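Local coordinates for metallo-beta-lactamase domain-containing protein (Thermotoga maritima, PDB 3H3E) that binds zinc through a metallo-beta-lactamase fold and is probably a metal-dependent hydrolase or transferase of otherwise unknown function, at residues 120-125 / 133-138; 145-150 / 158-163; 245-248 / 253-256. The protein carries 2 engineered substitutions. All blocks are in the same frame, centred on the assembly; numbering follows the deposited sequence.

Interaction 1: 120-125 / 133-138; sequences IERITE and LGPANL
The contact of R122 and I123 with L133, G134 and P135 is the open end of a beta hairpin, where strand 123-127 pairs with strand 130-133 at the edge of a mixed sheet, and the side chain of an arginine reaches over the following loop to one of its carbonyls. I123 and L133 form an antiparallel non-hydrogen-bonded pair with CA atoms 4.9 Å apart. Their side chains lie side by side on one face of the sheet, I123 CG1 reaching L133 CG at 4.2 Å. One step further, G134 N donates to R122 O at 2.9 Å, a fairly straight bond with an N-H...O angle of 160°. In the alpha-beta/beta-alpha sandwich of metallo-beta-lactamases, this is a point of passage: residues 120-122 lead from strand 115-119, an edge of the first sheet, to strand 123-127, an edge of the second. Bends at chi2 (-71°) and chi3 (-70°) turn the R122 chain toward the loop after strand 130-133, where its guanidinium grips a single acceptor end-on. NH1 lies 3.0 Å from P135 O, and NH2 lies 3.2 Å from the same P135 O. The carbonyl oxygen sits near the guanidinium edge, somewhat out of its plane. P135 CD packs 3.7 Å from R122 NH1. Beyond the grip, D191 of helix 185-193 accepts from N137 N and makes a weak, long ion pair with R122, while E121 O receives a bond from R89.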
ATOM      1  N   ILE A 120     -10.755  11.808  -5.855  1.00 26.05           N
ATOM      2  CA  ILE A 120     -11.664  11.456  -6.950  1.00 26.48           C
ATOM      3  C   ILE A 120     -10.960  11.228  -8.282  1.00 27.50           C
ATOM      4  O   ILE A 120     -11.340  10.349  -9.046  1.00 36.93           O
ATOM      5  CB  ILE A 120     -12.646  12.573  -7.225  1.00 40.55           C
ATOM      6  CG1 ILE A 120     -12.838  13.444  -5.989  1.00 42.21           C
ATOM      7  CG2 ILE A 120     -13.959  12.006  -7.739  1.00 48.85           C
ATOM      8  CD1 ILE A 120     -13.430  14.792  -6.338  1.00 42.52           C
ATOM      9  N   GLU A 121      -9.945  12.036  -8.562  1.00 27.31           N
ATOM     10  CA  GLU A 121      -9.198  11.960  -9.813  1.00 26.23           C
ATOM     11  C   GLU A 121      -8.432  10.643 -10.013  1.00 27.83           C
ATOM     12  O   GLU A 121      -8.203   9.900  -9.062  1.00 33.62           O
ATOM     13  CB  GLU A 121      -8.212  13.127  -9.887  1.00 33.47           C
ATOM     14  CG  GLU A 121      -8.748  14.452  -9.380  1.00 44.61           C
ATOM     15  CD  GLU A 121      -9.977  14.896 -10.126  1.00 63.40           C
ATOM     16  OE1 GLU A 121     -10.365  14.193 -11.085  1.00 68.86           O
ATOM     17  OE2 GLU A 121     -10.561  15.940  -9.757  1.00 71.38           O
ATOM     18  N   ARG A 122      -8.030  10.374 -11.257  1.00 29.86           N
ATOM     19  CA  ARG A 122      -7.147   9.251 -11.569  1.00 25.65           C
ATOM     20  C   ARG A 122      -5.746   9.537 -11.037  1.00 22.36           C
ATOM     21  O   ARG A 122      -5.076   8.645 -10.538  1.00 26.53           O
ATOM     22  CB  ARG A 122      -7.066   8.990 -13.081  1.00 26.80           C
ATOM     23  CG  ARG A 122      -8.392   8.756 -13.826  1.00 37.79           C
ATOM     24  CD  ARG A 122      -9.060   7.408 -13.504  1.00 55.54           C
ATOM     25  NE  ARG A 122      -8.351   6.243 -14.041  1.00 65.81           N
ATOM     26  CZ  ARG A 122      -7.860   5.246 -13.299  1.00 60.47           C
ATOM     27  NH1 ARG A 122      -7.999   5.256 -11.974  1.00 47.31           N
ATOM     28  NH2 ARG A 122      -7.233   4.231 -13.887  1.00 59.77           N
ATOM     29  N   ILE A 123      -5.308  10.786 -11.165  1.00 19.68           N
ATOM     30  CA  ILE A 123      -4.013  11.225 -10.647  1.00 18.95           C
ATOM     31  C   ILE A 123      -4.217  12.450  -9.782  1.00 25.41           C
ATOM     32  O   ILE A 123      -4.818  13.429 -10.218  1.00 35.89           O
ATOM     33  CB  ILE A 123      -2.999  11.594 -11.766  1.00 34.52           C
ATOM     34  CG1 ILE A 123      -2.632  10.378 -12.608  1.00 41.44           C
ATOM     35  CG2 ILE A 123      -1.733  12.165 -11.182  1.00 31.24           C
ATOM     36  CD1 ILE A 123      -3.334  10.330 -13.946  1.00 43.85           C
ATOM     37  N   THR A 124      -3.726  12.395  -8.550  1.00 27.02           N
ATOM     38  CA  THR A 124      -3.879  13.502  -7.620  1.00 21.63           C
ATOM     39  C   THR A 124      -2.516  13.869  -7.066  1.00 24.35           C
ATOM     40  O   THR A 124      -1.820  13.017  -6.527  1.00 30.46           O
ATOM     41  CB  THR A 124      -4.812  13.125  -6.468  1.00 19.48           C
ATOM     42  OG1 THR A 124      -6.149  13.017  -6.958  1.00 23.46           O
ATOM     43  CG2 THR A 124      -4.771  14.176  -5.381  1.00 15.85           C
ATOM     44  N   GLU A 125      -2.115  15.126  -7.215  1.00 27.45           N
ATOM     45  CA  GLU A 125      -0.849  15.565  -6.639  1.00 33.88           C
ATOM     46  C   GLU A 125      -0.993  15.895  -5.154  1.00 31.16           C
ATOM     47  O   GLU A 125      -1.889  16.633  -4.762  1.00 43.03           O
ATOM     48  CB  GLU A 125      -0.276  16.756  -7.401  1.00 39.73           C
ATOM     49  CG  GLU A 125       1.093  17.178  -6.885  1.00 49.96           C
ATOM     50  CD  GLU A 125       1.681  18.322  -7.682  1.00 65.33           C
ATOM     51  OE1 GLU A 125       0.892  19.090  -8.280  1.00 69.70           O
ATOM     52  OE2 GLU A 125       2.926  18.454  -7.708  1.00 70.87           O
ATOM     53  N   LEU A 133      -2.234   7.590  -7.280  1.00 21.58           N
ATOM     54  CA  LEU A 133      -2.881   7.038  -8.450  1.00 18.17           C
ATOM     55  C   LEU A 133      -4.051   6.160  -8.054  1.00 19.22           C
ATOM     56  O   LEU A 133      -3.934   5.327  -7.161  1.00 30.75           O
ATOM     57  CB  LEU A 133      -1.881   6.262  -9.301  1.00 22.63           C
ATOM     58  CG  LEU A 133      -1.216   7.195 -10.314  1.00 21.91           C
ATOM     59  CD1 LEU A 133      -0.240   8.088  -9.587  1.00 27.07           C
ATOM     60  CD2 LEU A 133      -0.540   6.398 -11.397  1.00 20.61           C
ATOM     61  N   GLY A 134      -5.175   6.353  -8.731  1.00 12.18           N
ATOM     62  CA  GLY A 134      -6.414   5.691  -8.373  1.00 12.00           C
ATOM     63  C   GLY A 134      -6.428   4.239  -8.783  1.00 21.27           C
ATOM     64  O   GLY A 134      -5.406   3.697  -9.201  1.00 22.62           O
ATOM     65  N   PRO A 135      -7.599   3.600  -8.682  1.00 18.83           N
ATOM     66  CA  PRO A 135      -7.723   2.165  -8.921  1.00 10.80           C
ATOM     67  C   PRO A 135      -7.090   1.798 -10.259  1.00 19.49           C
ATOM     68  O   PRO A 135      -7.420   2.400 -11.284  1.00 22.14           O
ATOM     69  CB  PRO A 135      -9.231   1.958  -8.995  1.00  9.70           C
ATOM     70  CG  PRO A 135      -9.829   3.124  -8.421  1.00  7.78           C
ATOM     71  CD  PRO A 135      -8.908   4.257  -8.580  1.00 16.05           C
ATOM     72  N   ALA A 136      -6.197   0.813 -10.246  1.00 19.51           N
ATOM     73  CA  ALA A 136      -5.517   0.368 -11.459  1.00 12.28           C
ATOM     74  C   ALA A 136      -6.473  -0.294 -12.429  1.00 13.28           C
ATOM     75  O   ALA A 136      -7.436  -0.937 -12.031  1.00 20.35           O
ATOM     76  CB  ALA A 136      -4.410  -0.594 -11.106  1.00 12.61           C
ATOM     77  N   ASN A 137      -6.184  -0.136 -13.708  1.00 14.36           N
ATOM     78  CA  ASN A 137      -6.904  -0.811 -14.763  1.00 14.06           C
ATOM     79  C   ASN A 137      -6.643  -2.306 -14.661  1.00 21.93           C
ATOM     80  O   ASN A 137      -5.498  -2.746 -14.698  1.00 27.14           O
ATOM     81  CB  ASN A 137      -6.422  -0.264 -16.111  1.00 14.59           C
ATOM     82  CG  ASN A 137      -7.089  -0.937 -17.304  1.00 28.03           C
ATOM     83  OD1 ASN A 137      -7.738  -1.974 -17.182  1.00 31.51           O
ATOM     84  ND2 ASN A 137      -6.906  -0.350 -18.475  1.00 28.13           N
ATOM     85  N   LEU A 138      -7.708  -3.091 -14.544  1.00 19.90           N
ATOM     86  CA  LEU A 138      -7.570  -4.536 -14.354  1.00 14.71           C
ATOM     87  C   LEU A 138      -7.122  -5.324 -15.591  1.00 18.55           C
ATOM     88  O   LEU A 138      -6.768  -6.496 -15.480  1.00 21.39           O
ATOM     89  CB  LEU A 138      -8.873  -5.113 -13.824  1.00  9.55           C
ATOM     90  CG  LEU A 138      -9.146  -4.797 -12.359  1.00 15.70           C
ATOM     91  CD1 LEU A 138     -10.609  -4.940 -12.070  1.00  9.34           C
ATOM     92  CD2 LEU A 138      -8.315  -5.684 -11.447  1.00  9.94           C
TER

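Interaction 2: 145-150 / 158-163; sequences GDFFVE and DLFEDE
F160 points the edge of its ring at the face of F147, a T-shaped pair with planes at 85° and centroids 5.3 Å apart. F160 CZ does the touching, 3.6 Å from F147 CG and offset toward the rim of that ring. Beside the rings, D158 N donates to F147 O at 3.1 Å, coming from above the carbonyl plane. The D158 side chain crosses V149 at about a right angle, its CG 3.8 Å from V149 CB. A water bridges the two segments, 2.7 Å from D158 OD2 and 2.9 Å from F148 O.

What places F160 is an Asx turn: D158, with CG anti to its backbone N (chi1 -168°), accepts from F160 N through OD1 at 2.9 Å. D158 OD2 lies over one face of the F160 ring and forms a salt bridge with K96, which also pairs with D162. The type I turn from F160 to E163 itself carries D162 and E163, whose OD2 and OE2 accept from the backbone nitrogens of G70 and H182. F160 stacks on H182, and F147 meets H182 and H71, two of the zinc ligands; the aromatic pair thus forms part of the second shell of the metallo-beta-lactamase metal site.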
ATOM      1  N   GLY A 145      -9.207 -13.901  -4.358  1.00 31.10           N
ATOM      2  CA  GLY A 145      -9.799 -13.938  -3.037  1.00 23.96           C
ATOM      3  C   GLY A 145     -11.312 -13.949  -3.026  1.00 24.52           C
ATOM      4  O   GLY A 145     -11.959 -14.083  -4.059  1.00 30.88           O
ATOM      5  N   ASP A 146     -11.875 -13.794  -1.836  1.00 27.02           N
ATOM      6  CA  ASP A 146     -13.306 -13.907  -1.653  1.00 24.89           C
ATOM      7  C   ASP A 146     -13.885 -12.608  -1.129  1.00 24.94           C
ATOM      8  O   ASP A 146     -14.651 -12.599  -0.176  1.00 32.20           O
ATOM      9  CB  ASP A 146     -13.599 -15.031  -0.679  1.00 40.82           C
ATOM     10  CG  ASP A 146     -14.942 -15.643  -0.915  1.00 56.47           C
ATOM     11  OD1 ASP A 146     -15.419 -15.531  -2.067  1.00 62.75           O
ATOM     12  OD2 ASP A 146     -15.512 -16.228   0.035  1.00 58.44           O
ATOM     13  N   PHE A 147     -13.528 -11.507  -1.775  1.00 24.88           N
ATOM     14  CA  PHE A 147     -13.871 -10.186  -1.281  1.00 20.86           C
ATOM     15  C   PHE A 147     -15.248  -9.678  -1.718  1.00 24.21           C
ATOM     16  O   PHE A 147     -15.643  -9.819  -2.870  1.00 21.96           O
ATOM     17  CB  PHE A 147     -12.776  -9.196  -1.666  1.00 16.31           C
ATOM     18  CG  PHE A 147     -11.443  -9.538  -1.089  1.00 15.04           C
ATOM     19  CD1 PHE A 147     -11.229  -9.459   0.279  1.00 18.25           C
ATOM     20  CD2 PHE A 147     -10.402  -9.944  -1.905  1.00 15.56           C
ATOM     21  CE1 PHE A 147     -10.005  -9.785   0.823  1.00 12.23           C
ATOM     22  CE2 PHE A 147      -9.174 -10.279  -1.368  1.00 13.05           C
ATOM     23  CZ  PHE A 147      -8.975 -10.199  -0.004  1.00 10.93           C
ATOM     24  N   PHE A 148     -15.976  -9.091  -0.773  1.00 21.26           N
ATOM     25  CA  PHE A 148     -17.246  -8.461  -1.082  1.00 16.54           C
ATOM     26  C   PHE A 148     -17.288  -7.054  -0.538  1.00 20.65           C
ATOM     27  O   PHE A 148     -16.456  -6.665   0.275  1.00 19.30           O
ATOM     28  CB  PHE A 148     -18.390  -9.266  -0.501  1.00 15.60           C
ATOM     29  CG  PHE A 148     -18.520 -10.614  -1.090  1.00 21.09           C
ATOM     30  CD1 PHE A 148     -19.453 -10.863  -2.077  1.00 24.61           C
ATOM     31  CD2 PHE A 148     -17.695 -11.634  -0.684  1.00 25.79           C
ATOM     32  CE1 PHE A 148     -19.567 -12.101  -2.628  1.00 22.72           C
ATOM     33  CE2 PHE A 148     -17.812 -12.880  -1.242  1.00 26.90           C
ATOM     34  CZ  PHE A 148     -18.745 -13.109  -2.211  1.00 17.43           C
ATOM     35  N   VAL A 149     -18.264  -6.288  -0.995  1.00 20.08           N
ATOM     36  CA  VAL A 149     -18.448  -4.939  -0.495  1.00 26.21           C
ATOM     37  C   VAL A 149     -19.949  -4.648  -0.417  1.00 25.13           C
ATOM     38  O   VAL A 149     -20.736  -5.237  -1.142  1.00 20.89           O
ATOM     39  CB  VAL A 149     -17.670  -3.911  -1.357  1.00 16.28           C
ATOM     40  CG1 VAL A 149     -18.345  -3.703  -2.685  1.00 19.22           C
ATOM     41  CG2 VAL A 149     -17.525  -2.604  -0.623  1.00 20.62           C
ATOM     42  N   GLU A 150     -20.347  -3.783   0.502  1.00 32.87           N
ATOM     43  CA  GLU A 150     -21.758  -3.504   0.719  1.00 40.49           C
ATOM     44  C   GLU A 150     -21.994  -2.018   0.651  1.00 51.34           C
ATOM     45  O   GLU A 150     -21.481  -1.260   1.468  1.00 49.23           O
ATOM     46  CB  GLU A 150     -22.234  -4.037   2.073  1.00 44.11           C
ATOM     47  CG  GLU A 150     -22.357  -5.560   2.153  1.00 54.75           C
ATOM     48  CD  GLU A 150     -23.276  -6.020   3.278  1.00 60.84           C
ATOM     49  OE1 GLU A 150     -23.674  -5.163   4.103  1.00 66.95           O
ATOM     50  OE2 GLU A 150     -23.600  -7.230   3.340  1.00 54.23           O
ATOM     51  N   ASP A 158     -16.252  -7.286  -4.595  1.00 29.22           N
ATOM     52  CA  ASP A 158     -15.432  -6.087  -4.383  1.00 24.83           C
ATOM     53  C   ASP A 158     -14.320  -5.990  -5.420  1.00 27.04           C
ATOM     54  O   ASP A 158     -13.460  -6.879  -5.488  1.00 31.12           O
ATOM     55  CB  ASP A 158     -14.823  -6.112  -2.975  1.00 27.46           C
ATOM     56  CG  ASP A 158     -14.213  -4.778  -2.564  1.00 26.91           C
ATOM     57  OD1 ASP A 158     -14.223  -3.821  -3.362  1.00 26.10           O
ATOM     58  OD2 ASP A 158     -13.714  -4.686  -1.427  1.00 27.57           O
ATOM     59  N   LEU A 159     -14.329  -4.921  -6.221  1.00 20.84           N
ATOM     60  CA  LEU A 159     -13.294  -4.715  -7.239  1.00 22.07           C
ATOM     61  C   LEU A 159     -12.248  -3.690  -6.796  1.00 24.78           C
ATOM     62  O   LEU A 159     -11.303  -3.377  -7.525  1.00 28.61           O
ATOM     63  CB  LEU A 159     -13.906  -4.303  -8.578  1.00 26.97           C
ATOM     64  CG  LEU A 159     -14.949  -5.202  -9.266  1.00 28.97           C
ATOM     65  CD1 LEU A 159     -14.819  -5.013 -10.755  1.00 27.05           C
ATOM     66  CD2 LEU A 159     -14.805  -6.673  -8.933  1.00 27.43           C
ATOM     67  N   PHE A 160     -12.433  -3.170  -5.594  1.00 21.61           N
ATOM     68  CA  PHE A 160     -11.478  -2.264  -4.985  1.00 17.96           C
ATOM     69  C   PHE A 160     -11.351  -0.946  -5.722  1.00 19.00           C
ATOM     70  O   PHE A 160     -10.258  -0.460  -5.991  1.00 25.93           O
ATOM     71  CB  PHE A 160     -10.140  -2.961  -4.776  1.00 13.31           C
ATOM     72  CG  PHE A 160     -10.222  -4.087  -3.802  1.00 11.22           C
ATOM     73  CD1 PHE A 160     -10.578  -5.352  -4.219  1.00 18.98           C
ATOM     74  CD2 PHE A 160      -9.996  -3.875  -2.457  1.00 18.73           C
ATOM     75  CE1 PHE A 160     -10.683  -6.401  -3.304  1.00 21.83           C
ATOM     76  CE2 PHE A 160     -10.095  -4.920  -1.539  1.00 16.28           C
ATOM     77  CZ  PHE A 160     -10.434  -6.175  -1.961  1.00 16.37           C
ATOM     78  N   GLU A 161     -12.505  -0.361  -6.015  1.00 22.59           N
ATOM     79  CA  GLU A 161     -12.571   0.951  -6.627  1.00 23.02           C
ATOM     80  C   GLU A 161     -11.977   2.000  -5.691  1.00 20.49           C
ATOM     81  O   GLU A 161     -11.799   3.161  -6.078  1.00 23.76           O
ATOM     82  CB  GLU A 161     -14.019   1.304  -6.943  1.00 26.17           C
ATOM     83  CG  GLU A 161     -14.757   0.283  -7.772  1.00 29.84           C
ATOM     84  CD  GLU A 161     -14.419   0.368  -9.243  1.00 51.59           C
ATOM     85  OE1 GLU A 161     -13.471   1.103  -9.609  1.00 58.00           O
ATOM     86  OE2 GLU A 161     -15.106  -0.306 -10.042  1.00 63.96           O
ATOM     87  N   ASP A 162     -11.677   1.581  -4.462  1.00 18.32           N
ATOM     88  CA  ASP A 162     -11.097   2.461  -3.444  1.00 13.88           C
ATOM     89  C   ASP A 162      -9.578   2.442  -3.392  1.00 17.06           C
ATOM     90  O   ASP A 162      -8.982   3.262  -2.722  1.00 30.00           O
ATOM     91  CB  ASP A 162     -11.620   2.094  -2.064  1.00 12.36           C
ATOM     92  CG  ASP A 162     -11.360   0.636  -1.706  1.00 19.48           C
ATOM     93  OD1 ASP A 162     -11.633  -0.244  -2.549  1.00 21.05           O
ATOM     94  OD2 ASP A 162     -10.905   0.365  -0.571  1.00 17.84           O
ATOM     95  N   GLU A 163      -8.958   1.509  -4.102  1.00 16.53           N
ATOM     96  CA  GLU A 163      -7.512   1.301  -4.029  1.00 12.48           C
ATOM     97  C   GLU A 163      -6.714   2.404  -4.692  1.00 10.94           C
ATOM     98  O   GLU A 163      -7.001   2.791  -5.815  1.00 22.35           O
ATOM     99  CB  GLU A 163      -7.135  -0.033  -4.669  1.00 13.84           C
ATOM    100  CG  GLU A 163      -5.670  -0.354  -4.576  1.00 18.38           C
ATOM    101  CD  GLU A 163      -5.389  -1.818  -4.832  1.00 31.14           C
ATOM    102  OE1 GLU A 163      -5.250  -2.204  -6.016  1.00 30.84           O
ATOM    103  OE2 GLU A 163      -5.302  -2.581  -3.845  1.00 32.84           O
TER
HETATM  104  O   HOH W   1     -13.610  -6.583   0.526  1.00 14.22           O

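Interaction 3: 245-248 / 253-256; sequences IFKR and KIMD
K247 NZ and D256 OD1 form the polar link of this contact, a long salt bridge at 3.7 Å. Both residues are exposed, so the attraction is probably softened by solvent. The lysine chain runs nearly extended to CE and bends only at its last torsion (chi4 104°), which sets NZ beside the carboxylate; the two side chains cross at about a right angle. K247 CE stays almost as near, 3.8 Å from D256 OD1.

Apart from this bridge the contact is apolar. I254 points toward the helix and contributes the largest share of the buried surface. Its CD1 rests against the backbone, 3.5 Å from F246 O and 3.9 Å from K247 CA. I254 CG1 approaches F246 CB at 4.1 Å, whereas the other branch, CG2, is 4.3 Å from K247 CG. One isoleucine thus touches two successive residues of the helix, and the two segments share no hydrogen bond.

The F246 ring leads away from I254 and meets F224 of helix 214-226 edge-to-face, also touching V221 there and V232 of strand 231-235. K253 and M255 bond through their backbones to V232, and just after D256 the C235-C257 disulfide joins the chain to the end of that strand. Helix 240-249 connects the adjacent parallel strands 231-235 and 253-254, a beta-alpha-beta unit, and packs against both strand 253-254 and helix 214-226.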
ATOM      1  N   ILE A 245       9.986 -16.622  -5.639  1.00 35.87           N
ATOM      2  CA  ILE A 245       9.962 -16.471  -7.095  1.00 35.38           C
ATOM      3  C   ILE A 245      10.617 -15.159  -7.537  1.00 31.98           C
ATOM      4  O   ILE A 245      11.401 -15.148  -8.488  1.00 34.42           O
ATOM      5  CB  ILE A 245       8.534 -16.567  -7.659  1.00 36.11           C
ATOM      6  CG1 ILE A 245       7.991 -17.992  -7.478  1.00 37.59           C
ATOM      7  CG2 ILE A 245       8.505 -16.140  -9.115  1.00 28.48           C
ATOM      8  CD1 ILE A 245       6.529 -18.149  -7.845  1.00 35.82           C
ATOM      9  N   PHE A 246      10.305 -14.064  -6.842  1.00 24.65           N
ATOM     10  CA  PHE A 246      10.987 -12.787  -7.074  1.00 20.85           C
ATOM     11  C   PHE A 246      12.495 -12.968  -6.934  1.00 26.70           C
ATOM     12  O   PHE A 246      13.248 -12.553  -7.802  1.00 34.75           O
ATOM     13  CB  PHE A 246      10.509 -11.686  -6.111  1.00 20.29           C
ATOM     14  CG  PHE A 246       9.389 -10.827  -6.646  1.00 22.35           C
ATOM     15  CD1 PHE A 246       9.655  -9.597  -7.222  1.00 24.07           C
ATOM     16  CD2 PHE A 246       8.064 -11.232  -6.539  1.00 25.24           C
ATOM     17  CE1 PHE A 246       8.621  -8.794  -7.708  1.00 22.60           C
ATOM     18  CE2 PHE A 246       7.027 -10.436  -7.020  1.00 20.95           C
ATOM     19  CZ  PHE A 246       7.310  -9.218  -7.604  1.00 24.35           C
ATOM     20  N   LYS A 247      12.942 -13.586  -5.846  1.00 27.33           N
ATOM     21  CA  LYS A 247      14.383 -13.747  -5.628  1.00 34.24           C
ATOM     22  C   LYS A 247      15.085 -14.528  -6.747  1.00 39.79           C
ATOM     23  O   LYS A 247      16.252 -14.269  -7.050  1.00 34.31           O
ATOM     24  CB  LYS A 247      14.697 -14.361  -4.256  1.00 35.13           C
ATOM     25  CG  LYS A 247      14.279 -13.501  -3.053  1.00 40.01           C
ATOM     26  CD  LYS A 247      15.188 -13.741  -1.845  1.00 40.55           C
ATOM     27  CE  LYS A 247      14.724 -13.010  -0.575  1.00 40.17           C
ATOM     28  NZ  LYS A 247      14.058 -13.917   0.419  1.00 39.65           N
ATOM     29  N   ARG A 248      14.375 -15.461  -7.378  1.00 47.10           N
ATOM     30  CA  ARG A 248      15.003 -16.322  -8.381  1.00 45.72           C
ATOM     31  C   ARG A 248      14.778 -15.875  -9.824  1.00 40.85           C
ATOM     32  O   ARG A 248      15.411 -16.405 -10.734  1.00 50.51           O
ATOM     33  CB  ARG A 248      14.576 -17.792  -8.212  1.00 54.33           C
ATOM     34  CG  ARG A 248      13.355 -18.180  -9.033  1.00 65.06           C
ATOM     35  CD  ARG A 248      13.316 -19.668  -9.375  1.00 72.34           C
ATOM     36  NE  ARG A 248      12.075 -20.019 -10.069  1.00 79.93           N
ATOM     37  CZ  ARG A 248      11.078 -20.721  -9.530  1.00 86.37           C
ATOM     38  NH1 ARG A 248      11.173 -21.173  -8.285  1.00 88.13           N
ATOM     39  NH2 ARG A 248       9.986 -20.980 -10.242  1.00 84.85           N
ATOM     40  N   LYS A 253      17.367  -6.166  -7.342  1.00 25.94           N
ATOM     41  CA  LYS A 253      17.572  -6.480  -5.935  1.00 28.86           C
ATOM     42  C   LYS A 253      16.241  -6.611  -5.200  1.00 28.28           C
ATOM     43  O   LYS A 253      15.347  -5.787  -5.373  1.00 28.36           O
ATOM     44  CB  LYS A 253      18.440  -5.403  -5.277  1.00 31.22           C
ATOM     45  CG  LYS A 253      18.496  -5.465  -3.764  1.00 39.79           C
ATOM     46  CD  LYS A 253      19.454  -4.423  -3.204  1.00 48.78           C
ATOM     47  CE  LYS A 253      20.178  -4.956  -1.978  1.00 56.94           C
ATOM     48  NZ  LYS A 253      20.882  -6.246  -2.267  1.00 59.77           N
ATOM     49  N   ILE A 254      16.108  -7.669  -4.406  1.00 29.25           N
ATOM     50  CA  ILE A 254      14.974  -7.811  -3.513  1.00 28.13           C
ATOM     51  C   ILE A 254      15.453  -7.609  -2.088  1.00 31.24           C
ATOM     52  O   ILE A 254      16.453  -8.191  -1.676  1.00 35.42           O
ATOM     53  CB  ILE A 254      14.308  -9.191  -3.623  1.00 27.56           C
ATOM     54  CG1 ILE A 254      13.675  -9.372  -5.003  1.00 33.05           C
ATOM     55  CG2 ILE A 254      13.256  -9.352  -2.542  1.00 16.95           C
ATOM     56  CD1 ILE A 254      14.653  -9.846  -6.039  1.00 44.40           C
HETATM   57  N   MSE A 255      14.744  -6.770  -1.345  1.00 31.62           N
HETATM   58  CA  MSE A 255      15.081  -6.491   0.047  1.00 32.34           C
HETATM   59  C   MSE A 255      14.044  -7.111   0.987  1.00 36.07           C
HETATM   60  O   MSE A 255      12.884  -7.247   0.625  1.00 39.27           O
HETATM   61  CB  MSE A 255      15.190  -4.977   0.268  1.00 26.08           C
HETATM   62  CG  MSE A 255      16.048  -4.280  -0.774  1.00 26.83           C
HETATM   63 SE   MSE A 255      16.499  -2.628  -0.280  1.00 31.59          SE
HETATM   64  CE  MSE A 255      17.258  -3.013   1.276  1.00 18.60           C
ATOM     65  N   ASP A 256      14.462  -7.514   2.183  1.00 41.44           N
ATOM     66  CA  ASP A 256      13.522  -8.104   3.127  1.00 41.90           C
ATOM     67  C   ASP A 256      12.760  -7.012   3.860  1.00 39.44           C
ATOM     68  O   ASP A 256      13.345  -6.031   4.314  1.00 43.71           O
ATOM     69  CB  ASP A 256      14.233  -9.037   4.105  1.00 53.21           C
ATOM     70  CG  ASP A 256      14.736 -10.314   3.437  1.00 65.89           C
ATOM     71  OD1 ASP A 256      14.092 -10.790   2.473  1.00 68.56           O
ATOM     72  OD2 ASP A 256      15.778 -10.846   3.877  1.00 69.19           O
TER

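Interactions 1 and 3 belong to the same mixed sheet but to its two outermost strands, 123-127 and 253-254, with centres 28 Å apart. Both reach the surface, while none of the touching residues of interaction 2 is fully exposed. At the first edge the chain is joined by strand pairing and a charged grip on a carbonyl; at the other a helix leans on a strand through apolar atoms and one long salt bridge. Interaction 2 instead has aromatic rings, an Asx turn and buried carboxylates beside the zinc ligands. It touches interaction 1 where P135 packs on the backbone of F160, E161 and E163, linking the loop that follows the hairpin to the surroundings of the metal site. Interaction 3 touches neither.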